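Local coordinates for protein HAD hydrolase, family IA, variant 3 (Entamoeba histolytica, PDB 6W04) that probably works as a magnesium-dependent hydrolase of the haloacid dehalogenase (HAD) superfamily, at residues A[6-11]-A[117-122]; A[90-95]-A[126-131]; A[96-99]-A[104-107]; A[139-144]-A[150-155]. All blocks are in the same frame, centred on the assembly; numbering follows the deposited sequence.

In the fold
Interactions 1 to 3 form one connected body of mainly aromatic and aliphatic packing around the neighbouring parallel strands 3-7 and 105-112. Interaction 1 is the buried one and also carries two of the magnesium ligands, Asp7 and Asn9. Interactions 2 and 3 are partly buried, share helix 91-100 and lie about 6 Å apart, centre to centre; Phe129 of one touches Phe105 of the other, and Phe95 meets Phe6 of interaction 1. Interaction 4 is a more polar surface contact, in which lysines, a tyrosine hydroxyl and a water meet between the loop before helix 148-157 and that helix. It reaches interaction 1 through the Lys144-Asp7 salt bridge, so the two converge on the metal site.

Interaction 1: residues A[6-11]-A[117-122]; sequences FDFNGT and QVFIQK. With MG (magnesium ion), chain B.
Phe8 and Phe119 lie against each other as an offset stack, with centroids 4.4 Å apart and planes tilted by 25°. The overlap is by a corner: CE2 of Phe8 sits over the middle of the Phe119 ring, 3.4 Å from Phe119 CG, while Phe8 CD2 is above the CD2-CE2 side of Phe119. The two side chains point in opposing senses and overlap alongside each other, Phe119 coming off helix 113-123. A chi1 of -166° turns the Phe8 ring opposite its own backbone N and sends it toward that helix. Ile107 and Thr109 of strand 105-112 also pack on Phe8.

The second contact is amide against ring. Asn9 ND2 approaches Phe119 CZ to 3.3 Å, with the amide plane 62° from the ring plane, and no hydrogen bond is involved. Instead the amide is gripped at both ends, ND2 by Asp15 and OD1 by Ser111, which should fix its rotation.

Residues 7-11 read as the first signature motif of the HAD fold, the loop at the C-terminal end of the first strand, here with asparagine at its third position. Its metal chemistry is direct: magnesium is bound by Asp7 OD2 at 2.1 Å and by the backbone O of Asn9 at 2.1 Å. Two waters and Asp169 are among its other ligands. The loop curls tightly enough for Thr11 N to donate to Phe8 O at 3.1 Å.

Interaction 2: residues A[90-95]-A[126-131]; sequences GAINLF and EEWFDI
Phe95 is the hub here, touching both Trp128 and Phe129. With Phe129 it makes a T-shaped pair: the Phe129 edge points at a face of Phe95, the planes stand at 81°, and Phe129 CZ comes to 3.7 Å from Phe95 CZ. The centroids of these two rings are 5.0 Å apart. Trp128 meets the same phenylalanine obliquely, at 48° between planes. Phe95 CD2 lies over one face of the indole, off its centre and 3.8 Å from Trp128 CG. Ile92, a turn earlier in the helix, lays its CG2 and CD1 against the six-membered-ring end of the indole, on the same side as Phe95, with Ile92 CD1 3.7 Å from Trp128 CZ2.

Around this first shell, two of the rings are backed by their own chain. The carbonyl O of Ala91 sits 3.3 Å above the plane of Phe95 on the face away from Phe129, and CB of Glu127 covers the opposite face of Trp128. Farther out, the cluster grows into the domain core: Phe6 meets Phe95 and Phe105 meets Phe129, both edge-to-face. The result joins the first turns of helix 91-100, with Gly90 at its N-cap position, to the loop between helix 113-123 and strand 135-137.

No hydrogen bond crosses between the segments; what holds them together here is contact between aromatic and aliphatic groups, which is largely non-directional.

Interaction 3: residues A[96-99]-A[104-107]; sequences EALK and PFTI
The helical segment 96-99 comes nearest to the strand segment 104-107 at its end, where the CA atoms of Lys99 and Pro104 are 6.8 Å apart, so that Leu98 and Phe105 face each other just inside the connection. Leu98 touches the ring through two atoms. Leu98 CB reaches Phe105 CD2 at 3.6 Å. The methyl Leu98 CD1 rests 3.8 Å from Phe105 CD2. The leucine side chain runs obliquely across the ring's CD2 side. Phe105 holds its CG between the backbone N and the carbonyl carbon, chi1 57°, and this turns the ring off the strand toward the helix.

Helix 91-100 followed by strand 105-112 is one alpha-beta unit of the Rossmann-like HAD domain, in which this strand runs parallel beside strand 3-7. Both partners of the contact reach that neighbour as well, since Leu98 and Phe105 each pack on Val4 and Phe6. Lys99 contributes mainly with its backbone: its N lies 4.0 Å from Phe105 CE2, and the side chain leads off elsewhere. On the sheet's other side Thr106 packs against Ala153 and Leu157 of helix 148-157, and its hydroxyl is hydrogen-bonded to the carbonyl O of Lys133.

Interaction 4: residues A[139-144]-A[150-155]; sequences FTFKGK and YLKASK. With EDO (1,2-ethanediol), chain C.
Two aromatic rings, Phe141 and Tyr150, each meet a lysine of the other segment. On Phe141 the CD2-CE2 side takes the aliphatic part of Lys152, whose CD comes to 3.5 Å from Phe141 CD2 and whose CE lies 3.7 Å from the same atom; the two side chains cross at about a right angle. On Tyr150 the approach is at the phenol end, where Lys144 NZ stops 3.8 Å from Tyr150 OH, too far for a hydrogen bond.

Lys152 bends at its last torsion, chi4 69°, which swings the ammonium toward Thr140. The two do not bond directly. A water accepts from Lys152 NZ at 2.8 Å and gives only a weak bond to Thr140 OG1, whose stronger partner is Asp138. Lys144, by contrast, is extended beyond CG and carries its NZ inward to Asp7 OD1 and Glu168 OE2, a salt bridge with each. Tyr150 OH hydrogen-bonds to the same Glu168 oxygen, so one residue from each segment holds that carboxylate oxygen. Lys144 NZ also donates to O2 of a bound ethanediol at 3.0 Å, probably picked up from the crystallisation liquor, and a sulfate lies nearby.

A lysine that follows Gly143 in the loop ahead of helix 148-157, salt-bridged to the magnesium ligand Asp7 and to Glu168, matches the motif III lysine of HAD active sites.

Interaction 1: residues A[6-11]-A[117-122]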
loop_
_atom_site.group_PDB
_atom_site.type_symbol
_atom_site.label_atom_id
_atom_site.label_comp_id
_atom_site.label_asym_id
_atom_site.label_seq_id
_atom_site.Cartn_x
_atom_site.Cartn_y
_atom_site.Cartn_z
ATOM N N PHE A 6 -6.042 -6.401 -0.024
ATOM C CA PHE A 6 -4.926 -5.876 0.766
ATOM C C PHE A 6 -4.103 -4.856 -0.020
ATOM O O PHE A 6 -3.558 -5.175 -1.087
ATOM C CB PHE A 6 -3.962 -6.980 1.198
ATOM C CG PHE A 6 -4.560 -8.046 2.090
ATOM C CD1 PHE A 6 -4.485 -7.927 3.470
ATOM C CD2 PHE A 6 -5.087 -9.207 1.544
ATOM C CE1 PHE A 6 -4.984 -8.935 4.308
ATOM C CE2 PHE A 6 -5.610 -10.213 2.371
ATOM C CZ PHE A 6 -5.546 -10.078 3.742
ATOM N N ASP A 7 -3.925 -3.672 0.558
ATOM C CA ASP A 7 -2.813 -2.815 0.147
ATOM C C ASP A 7 -1.509 -3.482 0.549
ATOM O O ASP A 7 -1.484 -4.320 1.451
ATOM C CB ASP A 7 -2.925 -1.453 0.819
ATOM C CG ASP A 7 -1.803 -0.516 0.448
ATOM O OD1 ASP A 7 -1.496 -0.392 -0.757
ATOM O OD2 ASP A 7 -1.249 0.119 1.369
ATOM N N PHE A 8 -0.405 -3.117 -0.103
ATOM C CA PHE A 8 0.853 -3.784 0.219
ATOM C C PHE A 8 1.786 -2.899 1.040
ATOM O O PHE A 8 2.001 -3.180 2.226
ATOM C CB PHE A 8 1.530 -4.317 -1.036
ATOM C CG PHE A 8 2.632 -5.287 -0.722
ATOM C CD1 PHE A 8 2.338 -6.616 -0.451
ATOM C CD2 PHE A 8 3.940 -4.849 -0.599
ATOM C CE1 PHE A 8 3.338 -7.512 -0.113
ATOM C CE2 PHE A 8 4.949 -5.739 -0.278
ATOM C CZ PHE A 8 4.644 -7.067 -0.030
ATOM N N ASN A 9 2.337 -1.823 0.460
ATOM C CA ASN A 9 3.293 -0.977 1.172
ATOM C C ASN A 9 2.637 -0.282 2.359
ATOM O O ASN A 9 1.624 0.402 2.211
ATOM C CB ASN A 9 3.864 0.070 0.216
ATOM C CG ASN A 9 4.497 -0.564 -0.999
ATOM O OD1 ASN A 9 3.910 -0.600 -2.088
ATOM N ND2 ASN A 9 5.684 -1.114 -0.807
ATOM N N GLY A 10 3.236 -0.438 3.536
ATOM C CA GLY A 10 2.712 0.172 4.747
ATOM C C GLY A 10 1.588 -0.607 5.387
ATOM O O GLY A 10 1.205 -0.297 6.514
ATOM N N THR A 11 1.078 -1.628 4.710
ATOM C CA THR A 11 -0.037 -2.436 5.185
ATOM C C THR A 11 0.391 -3.882 5.409
ATOM O O THR A 11 0.291 -4.381 6.536
ATOM C CB THR A 11 -1.195 -2.341 4.163
ATOM O OG1 THR A 11 -1.713 -0.999 4.138
ATOM C CG2 THR A 11 -2.325 -3.314 4.509
ATOM N N GLN A 117 7.832 -7.173 -8.570
ATOM C CA GLN A 117 8.723 -8.300 -8.823
ATOM C C GLN A 117 9.541 -8.631 -7.580
ATOM O O GLN A 117 9.709 -9.804 -7.226
ATOM C CB GLN A 117 9.630 -7.970 -10.015
ATOM C CG GLN A 117 10.505 -9.107 -10.508
ATOM C CD GLN A 117 11.196 -8.801 -11.841
ATOM O OE1 GLN A 117 10.557 -8.685 -12.890
ATOM N NE2 GLN A 117 12.507 -8.709 -11.803
ATOM N N VAL A 118 10.041 -7.609 -6.892
ATOM C CA VAL A 118 10.805 -7.850 -5.671
ATOM C C VAL A 118 9.897 -8.401 -4.575
ATOM O O VAL A 118 10.266 -9.356 -3.872
ATOM C CB VAL A 118 11.527 -6.551 -5.246
ATOM C CG1 VAL A 118 12.046 -6.641 -3.815
ATOM C CG2 VAL A 118 12.692 -6.306 -6.192
ATOM N N PHE A 119 8.692 -7.826 -4.424
ATOM C CA PHE A 119 7.743 -8.302 -3.414
ATOM C C PHE A 119 7.455 -9.788 -3.582
ATOM O O PHE A 119 7.497 -10.550 -2.606
ATOM C CB PHE A 119 6.420 -7.533 -3.487
ATOM C CG PHE A 119 6.540 -6.052 -3.323
ATOM C CD1 PHE A 119 7.625 -5.475 -2.684
ATOM C CD2 PHE A 119 5.517 -5.227 -3.789
ATOM C CE1 PHE A 119 7.698 -4.088 -2.556
ATOM C CE2 PHE A 119 5.582 -3.858 -3.657
ATOM C CZ PHE A 119 6.669 -3.283 -3.035
ATOM N N ILE A 120 7.122 -10.209 -4.811
ATOM C CA ILE A 120 6.819 -11.617 -5.082
ATOM C C ILE A 120 8.029 -12.484 -4.785
ATOM O O ILE A 120 7.927 -13.525 -4.131
ATOM C CB ILE A 120 6.352 -11.799 -6.541
ATOM C CG1 ILE A 120 5.036 -11.040 -6.767
ATOM C CG2 ILE A 120 6.213 -13.284 -6.888
ATOM C CD1 ILE A 120 4.667 -10.860 -8.248
ATOM N N GLN A 121 9.197 -12.068 -5.278
ATOM C CA GLN A 121 10.427 -12.814 -5.068
ATOM C C GLN A 121 10.741 -12.962 -3.579
ATOM O O GLN A 121 10.988 -14.069 -3.084
ATOM C CB GLN A 121 11.560 -12.081 -5.797
ATOM C CG GLN A 121 12.631 -12.911 -6.451
ATOM C CD GLN A 121 13.401 -12.109 -7.518
ATOM O OE1 GLN A 121 14.118 -12.686 -8.334
ATOM N NE2 GLN A 121 13.241 -10.773 -7.511
ATOM N N LYS A 122 10.731 -11.847 -2.848
ATOM C CA LYS A 122 11.193 -11.853 -1.457
ATOM C C LYS A 122 10.182 -12.533 -0.537
ATOM O O LYS A 122 10.563 -13.248 0.393
ATOM C CB LYS A 122 11.452 -10.407 -0.985
ATOM C CG LYS A 122 11.913 -10.308 0.478
ATOM C CD LYS A 122 12.240 -8.856 0.888
ATOM C CE LYS A 122 12.814 -8.824 2.332
ATOM N NZ LYS A 122 14.162 -9.474 2.415
HETATM MG MG MG B . 0.062 1.686 1.600
HETATM O O HOH W 1 -1.585 2.837 0.882
HETATM O O HOH W 2 1.491 3.246 2.221
#

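Interaction 2: residues A[90-95]-A[126-131]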
loop_
_atom_site.group_PDB
_atom_site.type_symbol
_atom_site.label_atom_id
_atom_site.label_comp_id
_atom_site.label_asym_id
_atom_site.label_seq_id
_atom_site.Cartn_x
_atom_site.Cartn_y
_atom_site.Cartn_z
ATOM N N GLY A 90 0.464 -11.745 11.794
ATOM C CA GLY A 90 -0.888 -12.216 11.576
ATOM C C GLY A 90 -1.325 -12.288 10.130
ATOM O O GLY A 90 -2.345 -12.926 9.842
ATOM N N ALA A 91 -0.583 -11.676 9.205
ATOM C CA ALA A 91 -1.018 -11.648 7.814
ATOM C C ALA A 91 -1.112 -13.053 7.230
ATOM O O ALA A 91 -2.148 -13.430 6.661
ATOM C CB ALA A 91 -0.071 -10.780 6.988
ATOM N N ILE A 92 -0.047 -13.851 7.370
ATOM C CA ILE A 92 -0.059 -15.189 6.775
ATOM C C ILE A 92 -1.206 -16.011 7.345
ATOM O O ILE A 92 -1.905 -16.720 6.608
ATOM C CB ILE A 92 1.303 -15.891 6.968
ATOM C CG1 ILE A 92 2.400 -15.131 6.208
ATOM C CG2 ILE A 92 1.245 -17.329 6.483
ATOM C CD1 ILE A 92 3.747 -15.822 6.228
ATOM N N ASN A 93 -1.434 -15.908 8.659
ATOM C CA ASN A 93 -2.552 -16.617 9.277
ATOM C C ASN A 93 -3.877 -16.218 8.650
ATOM O O ASN A 93 -4.730 -17.074 8.383
ATOM C CB ASN A 93 -2.597 -16.339 10.777
ATOM C CG ASN A 93 -1.483 -17.022 11.536
ATOM O OD1 ASN A 93 -0.867 -17.977 11.051
ATOM N ND2 ASN A 93 -1.220 -16.541 12.748
ATOM N N LEU A 94 -4.083 -14.914 8.441
ATOM C CA LEU A 94 -5.307 -14.469 7.785
ATOM C C LEU A 94 -5.416 -15.048 6.379
ATOM O O LEU A 94 -6.485 -15.528 5.983
ATOM C CB LEU A 94 -5.359 -12.938 7.746
ATOM C CG LEU A 94 -6.690 -12.324 7.316
ATOM C CD1 LEU A 94 -7.832 -12.983 8.098
ATOM C CD2 LEU A 94 -6.694 -10.784 7.507
ATOM N N PHE A 95 -4.316 -15.011 5.612
ATOM C CA PHE A 95 -4.297 -15.608 4.277
ATOM C C PHE A 95 -4.812 -17.043 4.301
ATOM O O PHE A 95 -5.664 -17.423 3.493
ATOM C CB PHE A 95 -2.878 -15.610 3.694
ATOM C CG PHE A 95 -2.277 -14.254 3.476
ATOM C CD1 PHE A 95 -3.054 -13.110 3.436
ATOM C CD2 PHE A 95 -0.911 -14.143 3.274
ATOM C CE1 PHE A 95 -2.466 -11.870 3.231
ATOM C CE2 PHE A 95 -0.321 -12.918 3.055
ATOM C CZ PHE A 95 -1.099 -11.776 3.037
ATOM N N GLU A 126 3.418 -16.123 -4.311
ATOM C CA GLU A 126 2.673 -17.160 -5.015
ATOM C C GLU A 126 2.185 -18.267 -4.077
ATOM O O GLU A 126 1.342 -19.074 -4.484
ATOM C CB GLU A 126 3.540 -17.751 -6.134
ATOM C CG GLU A 126 4.599 -18.741 -5.667
ATOM C CD GLU A 126 5.873 -18.104 -5.084
ATOM O OE1 GLU A 126 5.995 -16.854 -5.067
ATOM O OE2 GLU A 126 6.763 -18.880 -4.646
ATOM N N GLU A 127 2.685 -18.328 -2.837
ATOM C CA GLU A 127 2.157 -19.312 -1.888
ATOM C C GLU A 127 0.676 -19.066 -1.602
ATOM O O GLU A 127 -0.077 -20.017 -1.384
ATOM C CB GLU A 127 2.952 -19.265 -0.578
ATOM C CG GLU A 127 4.230 -20.067 -0.548
ATOM C CD GLU A 127 3.982 -21.544 -0.274
ATOM O OE1 GLU A 127 2.808 -21.940 -0.136
ATOM O OE2 GLU A 127 4.965 -22.304 -0.193
ATOM N N TRP A 128 0.243 -17.793 -1.610
ATOM C CA TRP A 128 -1.115 -17.430 -1.216
ATOM C C TRP A 128 -1.893 -16.672 -2.271
ATOM O O TRP A 128 -3.125 -16.615 -2.169
ATOM C CB TRP A 128 -1.104 -16.577 0.064
ATOM C CG TRP A 128 -0.222 -17.140 1.122
ATOM C CD1 TRP A 128 -0.529 -18.126 2.010
ATOM C CD2 TRP A 128 1.120 -16.750 1.400
ATOM N NE1 TRP A 128 0.544 -18.374 2.832
ATOM C CE2 TRP A 128 1.571 -17.544 2.476
ATOM C CE3 TRP A 128 1.985 -15.800 0.847
ATOM C CZ2 TRP A 128 2.851 -17.419 3.011
ATOM C CZ3 TRP A 128 3.259 -15.678 1.376
ATOM C CH2 TRP A 128 3.681 -16.489 2.447
ATOM N N PHE A 129 -1.223 -16.116 -3.282
ATOM C CA PHE A 129 -1.825 -15.234 -4.274
ATOM C C PHE A 129 -1.617 -15.776 -5.677
ATOM O O PHE A 129 -0.507 -16.194 -6.032
ATOM C CB PHE A 129 -1.203 -13.830 -4.191
ATOM C CG PHE A 129 -1.503 -13.132 -2.907
ATOM C CD1 PHE A 129 -2.660 -12.383 -2.769
ATOM C CD2 PHE A 129 -0.654 -13.253 -1.823
ATOM C CE1 PHE A 129 -2.952 -11.734 -1.584
ATOM C CE2 PHE A 129 -0.951 -12.613 -0.619
ATOM C CZ PHE A 129 -2.101 -11.854 -0.506
ATOM N N ASP A 130 -2.671 -15.727 -6.484
ATOM C CA ASP A 130 -2.532 -15.862 -7.927
ATOM C C ASP A 130 -1.838 -14.604 -8.432
ATOM O O ASP A 130 -2.420 -13.514 -8.359
ATOM C CB ASP A 130 -3.906 -16.042 -8.565
ATOM C CG ASP A 130 -3.848 -16.239 -10.077
ATOM O OD1 ASP A 130 -2.827 -15.885 -10.716
ATOM O OD2 ASP A 130 -4.850 -16.740 -10.635
ATOM N N ILE A 131 -0.609 -14.751 -8.952
ATOM C CA ILE A 131 0.193 -13.583 -9.329
ATOM C C ILE A 131 -0.506 -12.754 -10.398
ATOM O O ILE A 131 -0.287 -11.547 -10.488
ATOM C CB ILE A 131 1.619 -13.980 -9.797
ATOM C CG1 ILE A 131 1.586 -14.877 -11.031
ATOM C CG2 ILE A 131 2.413 -14.643 -8.700
ATOM C CD1 ILE A 131 2.975 -15.249 -11.530
#

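Interaction 3: residues A[96-99]-A[104-107]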
loop_
_atom_site.group_PDB
_atom_site.type_symbol
_atom_site.label_atom_id
_atom_site.label_comp_id
_atom_site.label_asym_id
_atom_site.label_seq_id
_atom_site.Cartn_x
_atom_site.Cartn_y
_atom_site.Cartn_z
ATOM N N GLU A 96 -4.274 -17.864 5.208
ATOM C CA GLU A 96 -4.680 -19.268 5.272
ATOM C C GLU A 96 -6.128 -19.407 5.726
ATOM O O GLU A 96 -6.884 -20.221 5.177
ATOM C CB GLU A 96 -3.751 -20.036 6.210
ATOM C CG GLU A 96 -2.272 -19.928 5.838
ATOM C CD GLU A 96 -1.365 -20.610 6.847
ATOM O OE1 GLU A 96 -0.223 -20.966 6.500
ATOM O OE2 GLU A 96 -1.801 -20.788 8.000
ATOM N N ALA A 97 -6.535 -18.619 6.720
ATOM C CA ALA A 97 -7.904 -18.699 7.205
ATOM C C ALA A 97 -8.900 -18.298 6.122
ATOM O O ALA A 97 -9.993 -18.873 6.033
ATOM C CB ALA A 97 -8.070 -17.832 8.452
ATOM N N LEU A 98 -8.543 -17.308 5.295
ATOM C CA LEU A 98 -9.437 -16.856 4.232
ATOM C C LEU A 98 -9.649 -17.948 3.184
ATOM O O LEU A 98 -10.786 -18.228 2.786
ATOM C CB LEU A 98 -8.877 -15.578 3.586
ATOM C CG LEU A 98 -9.002 -14.298 4.422
ATOM C CD1 LEU A 98 -8.238 -13.132 3.796
ATOM C CD2 LEU A 98 -10.484 -13.942 4.654
ATOM N N LYS A 99 -8.563 -18.578 2.725
ATOM C CA LYS A 99 -8.706 -19.652 1.748
ATOM C C LYS A 99 -9.522 -20.806 2.313
ATOM O O LYS A 99 -10.353 -21.385 1.605
ATOM C CB LYS A 99 -7.344 -20.159 1.275
ATOM C CG LYS A 99 -7.483 -21.208 0.167
ATOM C CD LYS A 99 -6.392 -22.257 0.204
ATOM C CE LYS A 99 -6.663 -23.364 -0.825
ATOM N NZ LYS A 99 -6.812 -22.839 -2.216
ATOM N N PRO A 104 -12.178 -15.175 -1.447
ATOM C CA PRO A 104 -11.061 -14.702 -2.277
ATOM C C PRO A 104 -10.447 -13.424 -1.731
ATOM O O PRO A 104 -11.105 -12.607 -1.087
ATOM C CB PRO A 104 -11.713 -14.461 -3.642
ATOM C CG PRO A 104 -13.177 -14.281 -3.343
ATOM C CD PRO A 104 -13.465 -15.176 -2.168
ATOM N N PHE A 105 -9.158 -13.255 -2.004
ATOM C CA PHE A 105 -8.434 -12.085 -1.551
ATOM C C PHE A 105 -7.291 -11.828 -2.517
ATOM O O PHE A 105 -6.774 -12.754 -3.154
ATOM C CB PHE A 105 -7.898 -12.248 -0.116
ATOM C CG PHE A 105 -6.990 -13.444 0.083
ATOM C CD1 PHE A 105 -5.608 -13.304 -0.004
ATOM C CD2 PHE A 105 -7.516 -14.702 0.391
ATOM C CE1 PHE A 105 -4.751 -14.395 0.200
ATOM C CE2 PHE A 105 -6.672 -15.821 0.586
ATOM C CZ PHE A 105 -5.286 -15.669 0.498
ATOM N N THR A 106 -6.892 -10.568 -2.617
ATOM C CA THR A 106 -5.749 -10.250 -3.454
ATOM C C THR A 106 -5.087 -8.985 -2.930
ATOM O O THR A 106 -5.581 -8.329 -2.004
ATOM C CB THR A 106 -6.154 -10.084 -4.925
ATOM O OG1 THR A 106 -4.962 -10.044 -5.720
ATOM C CG2 THR A 106 -6.960 -8.773 -5.149
ATOM N N ILE A 107 -3.971 -8.647 -3.561
ATOM C CA ILE A 107 -3.189 -7.456 -3.270
ATOM C C ILE A 107 -3.463 -6.405 -4.335
ATOM O O ILE A 107 -3.570 -6.725 -5.531
ATOM C CB ILE A 107 -1.691 -7.797 -3.220
ATOM C CG1 ILE A 107 -1.361 -8.574 -1.945
ATOM C CG2 ILE A 107 -0.843 -6.497 -3.318
ATOM C CD1 ILE A 107 0.024 -9.307 -1.996
#

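Interaction 4: residues A[139-144]-A[150-155]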
loop_
_atom_site.group_PDB
_atom_site.type_symbol
_atom_site.label_atom_id
_atom_site.label_comp_id
_atom_site.label_asym_id
_atom_site.label_seq_id
_atom_site.Cartn_x
_atom_site.Cartn_y
_atom_site.Cartn_z
ATOM N N PHE A 139 -0.080 1.585 -15.226
ATOM C CA PHE A 139 -0.326 2.816 -15.969
ATOM C C PHE A 139 -1.599 2.746 -16.801
ATOM O O PHE A 139 -1.749 3.471 -17.779
ATOM C CB PHE A 139 0.876 3.182 -16.837
ATOM C CG PHE A 139 2.151 3.302 -16.056
ATOM C CD1 PHE A 139 2.461 4.477 -15.388
ATOM C CD2 PHE A 139 3.023 2.229 -15.964
ATOM C CE1 PHE A 139 3.628 4.585 -14.656
ATOM C CE2 PHE A 139 4.189 2.329 -15.237
ATOM C CZ PHE A 139 4.493 3.507 -14.579
ATOM N N THR A 140 -2.543 1.897 -16.406
ATOM C CA THR A 140 -3.815 1.790 -17.103
ATOM C C THR A 140 -4.978 2.337 -16.281
ATOM O O THR A 140 -6.133 2.182 -16.687
ATOM C CB THR A 140 -4.092 0.335 -17.494
ATOM O OG1 THR A 140 -4.371 -0.438 -16.321
ATOM C CG2 THR A 140 -2.891 -0.271 -18.235
ATOM N N PHE A 141 -4.706 2.975 -15.142
ATOM C CA PHE A 141 -5.774 3.517 -14.315
ATOM C C PHE A 141 -5.224 4.668 -13.474
ATOM O O PHE A 141 -4.010 4.846 -13.340
ATOM C CB PHE A 141 -6.399 2.433 -13.421
ATOM C CG PHE A 141 -5.411 1.764 -12.491
ATOM C CD1 PHE A 141 -5.125 2.313 -11.237
ATOM C CD2 PHE A 141 -4.765 0.587 -12.871
ATOM C CE1 PHE A 141 -4.216 1.700 -10.374
ATOM C CE2 PHE A 141 -3.849 -0.039 -12.012
ATOM C CZ PHE A 141 -3.570 0.514 -10.763
ATOM N N LYS A 142 -6.134 5.443 -12.899
ATOM C CA LYS A 142 -5.742 6.563 -12.057
ATOM C C LYS A 142 -5.431 6.053 -10.657
ATOM O O LYS A 142 -6.148 5.205 -10.118
ATOM C CB LYS A 142 -6.850 7.616 -12.002
ATOM C CG LYS A 142 -7.212 8.235 -13.330
ATOM C CD LYS A 142 -8.283 9.313 -13.145
ATOM C CE LYS A 142 -9.597 8.742 -12.610
ATOM N NZ LYS A 142 -10.339 7.978 -13.656
ATOM N N GLY A 143 -4.349 6.567 -10.074
ATOM C CA GLY A 143 -3.931 6.110 -8.771
ATOM C C GLY A 143 -4.789 6.660 -7.645
ATOM O O GLY A 143 -5.648 7.523 -7.843
ATOM N N LYS A 144 -4.543 6.110 -6.457
ATOM C CA LYS A 144 -5.192 6.581 -5.243
ATOM C C LYS A 144 -4.987 8.087 -5.095
ATOM O O LYS A 144 -3.897 8.592 -5.378
ATOM C CB LYS A 144 -4.616 5.861 -4.020
ATOM C CG LYS A 144 -4.605 4.352 -4.139
ATOM C CD LYS A 144 -3.734 3.762 -3.048
ATOM C CE LYS A 144 -3.703 2.275 -3.156
ATOM N NZ LYS A 144 -2.966 1.655 -2.030
ATOM N N TYR A 150 -9.216 -0.219 -6.692
ATOM C CA TYR A 150 -9.974 -1.220 -5.943
ATOM C C TYR A 150 -11.143 -1.789 -6.740
ATOM O O TYR A 150 -11.480 -2.968 -6.565
ATOM C CB TYR A 150 -10.443 -0.647 -4.589
ATOM C CG TYR A 150 -9.273 -0.580 -3.629
ATOM C CD1 TYR A 150 -8.545 -1.731 -3.336
ATOM C CD2 TYR A 150 -8.857 0.629 -3.065
ATOM C CE1 TYR A 150 -7.452 -1.699 -2.491
ATOM C CE2 TYR A 150 -7.745 0.676 -2.205
ATOM C CZ TYR A 150 -7.039 -0.492 -1.938
ATOM O OH TYR A 150 -5.938 -0.492 -1.091
ATOM N N LEU A 151 -11.760 -0.989 -7.619
ATOM C CA LEU A 151 -12.698 -1.552 -8.591
ATOM C C LEU A 151 -12.013 -2.587 -9.466
ATOM O O LEU A 151 -12.589 -3.636 -9.787
ATOM C CB LEU A 151 -13.279 -0.441 -9.458
ATOM C CG LEU A 151 -14.001 0.630 -8.649
ATOM C CD1 LEU A 151 -14.412 1.788 -9.545
ATOM C CD2 LEU A 151 -15.200 0.010 -7.949
ATOM N N LYS A 152 -10.776 -2.297 -9.870
ATOM C CA LYS A 152 -10.009 -3.230 -10.684
ATOM C C LYS A 152 -9.783 -4.545 -9.941
ATOM O O LYS A 152 -9.946 -5.632 -10.515
ATOM C CB LYS A 152 -8.685 -2.564 -11.059
ATOM C CG LYS A 152 -7.913 -3.178 -12.178
ATOM C CD LYS A 152 -6.883 -2.165 -12.711
ATOM C CE LYS A 152 -5.888 -2.805 -13.706
ATOM N NZ LYS A 152 -6.525 -3.189 -15.002
ATOM N N ALA A 153 -9.440 -4.463 -8.651
ATOM C CA ALA A 153 -9.210 -5.665 -7.855
ATOM C C ALA A 153 -10.497 -6.457 -7.645
ATOM O O ALA A 153 -10.495 -7.696 -7.727
ATOM C CB ALA A 153 -8.591 -5.286 -6.510
ATOM N N SER A 154 -11.605 -5.775 -7.355
ATOM C CA SER A 154 -12.842 -6.516 -7.133
ATOM C C SER A 154 -13.311 -7.191 -8.417
ATOM O O SER A 154 -13.777 -8.337 -8.388
ATOM C CB SER A 154 -13.925 -5.593 -6.565
ATOM O OG SER A 154 -14.153 -4.492 -7.414
ATOM N N LYS A 155 -13.180 -6.502 -9.553
ATOM C CA LYS A 155 -13.561 -7.103 -10.826
ATOM C C LYS A 155 -12.673 -8.297 -11.159
ATOM O O LYS A 155 -13.145 -9.288 -11.727
ATOM C CB LYS A 155 -13.504 -6.058 -11.941
ATOM C CG LYS A 155 -13.774 -6.607 -13.340
ATOM C CD LYS A 155 -13.837 -5.475 -14.358
ATOM C CE LYS A 155 -13.681 -5.969 -15.784
ATOM N NZ LYS A 155 -13.644 -4.820 -16.736
HETATM C C1 EDO C . 1.665 2.781 -0.780
HETATM O O1 EDO C . 0.793 1.761 -0.311
HETATM C C2 EDO C . 1.169 3.022 -2.165
HETATM O O2 EDO C . -0.239 2.835 -2.061
HETATM O O HOH W 3 -4.219 -3.834 -16.484
#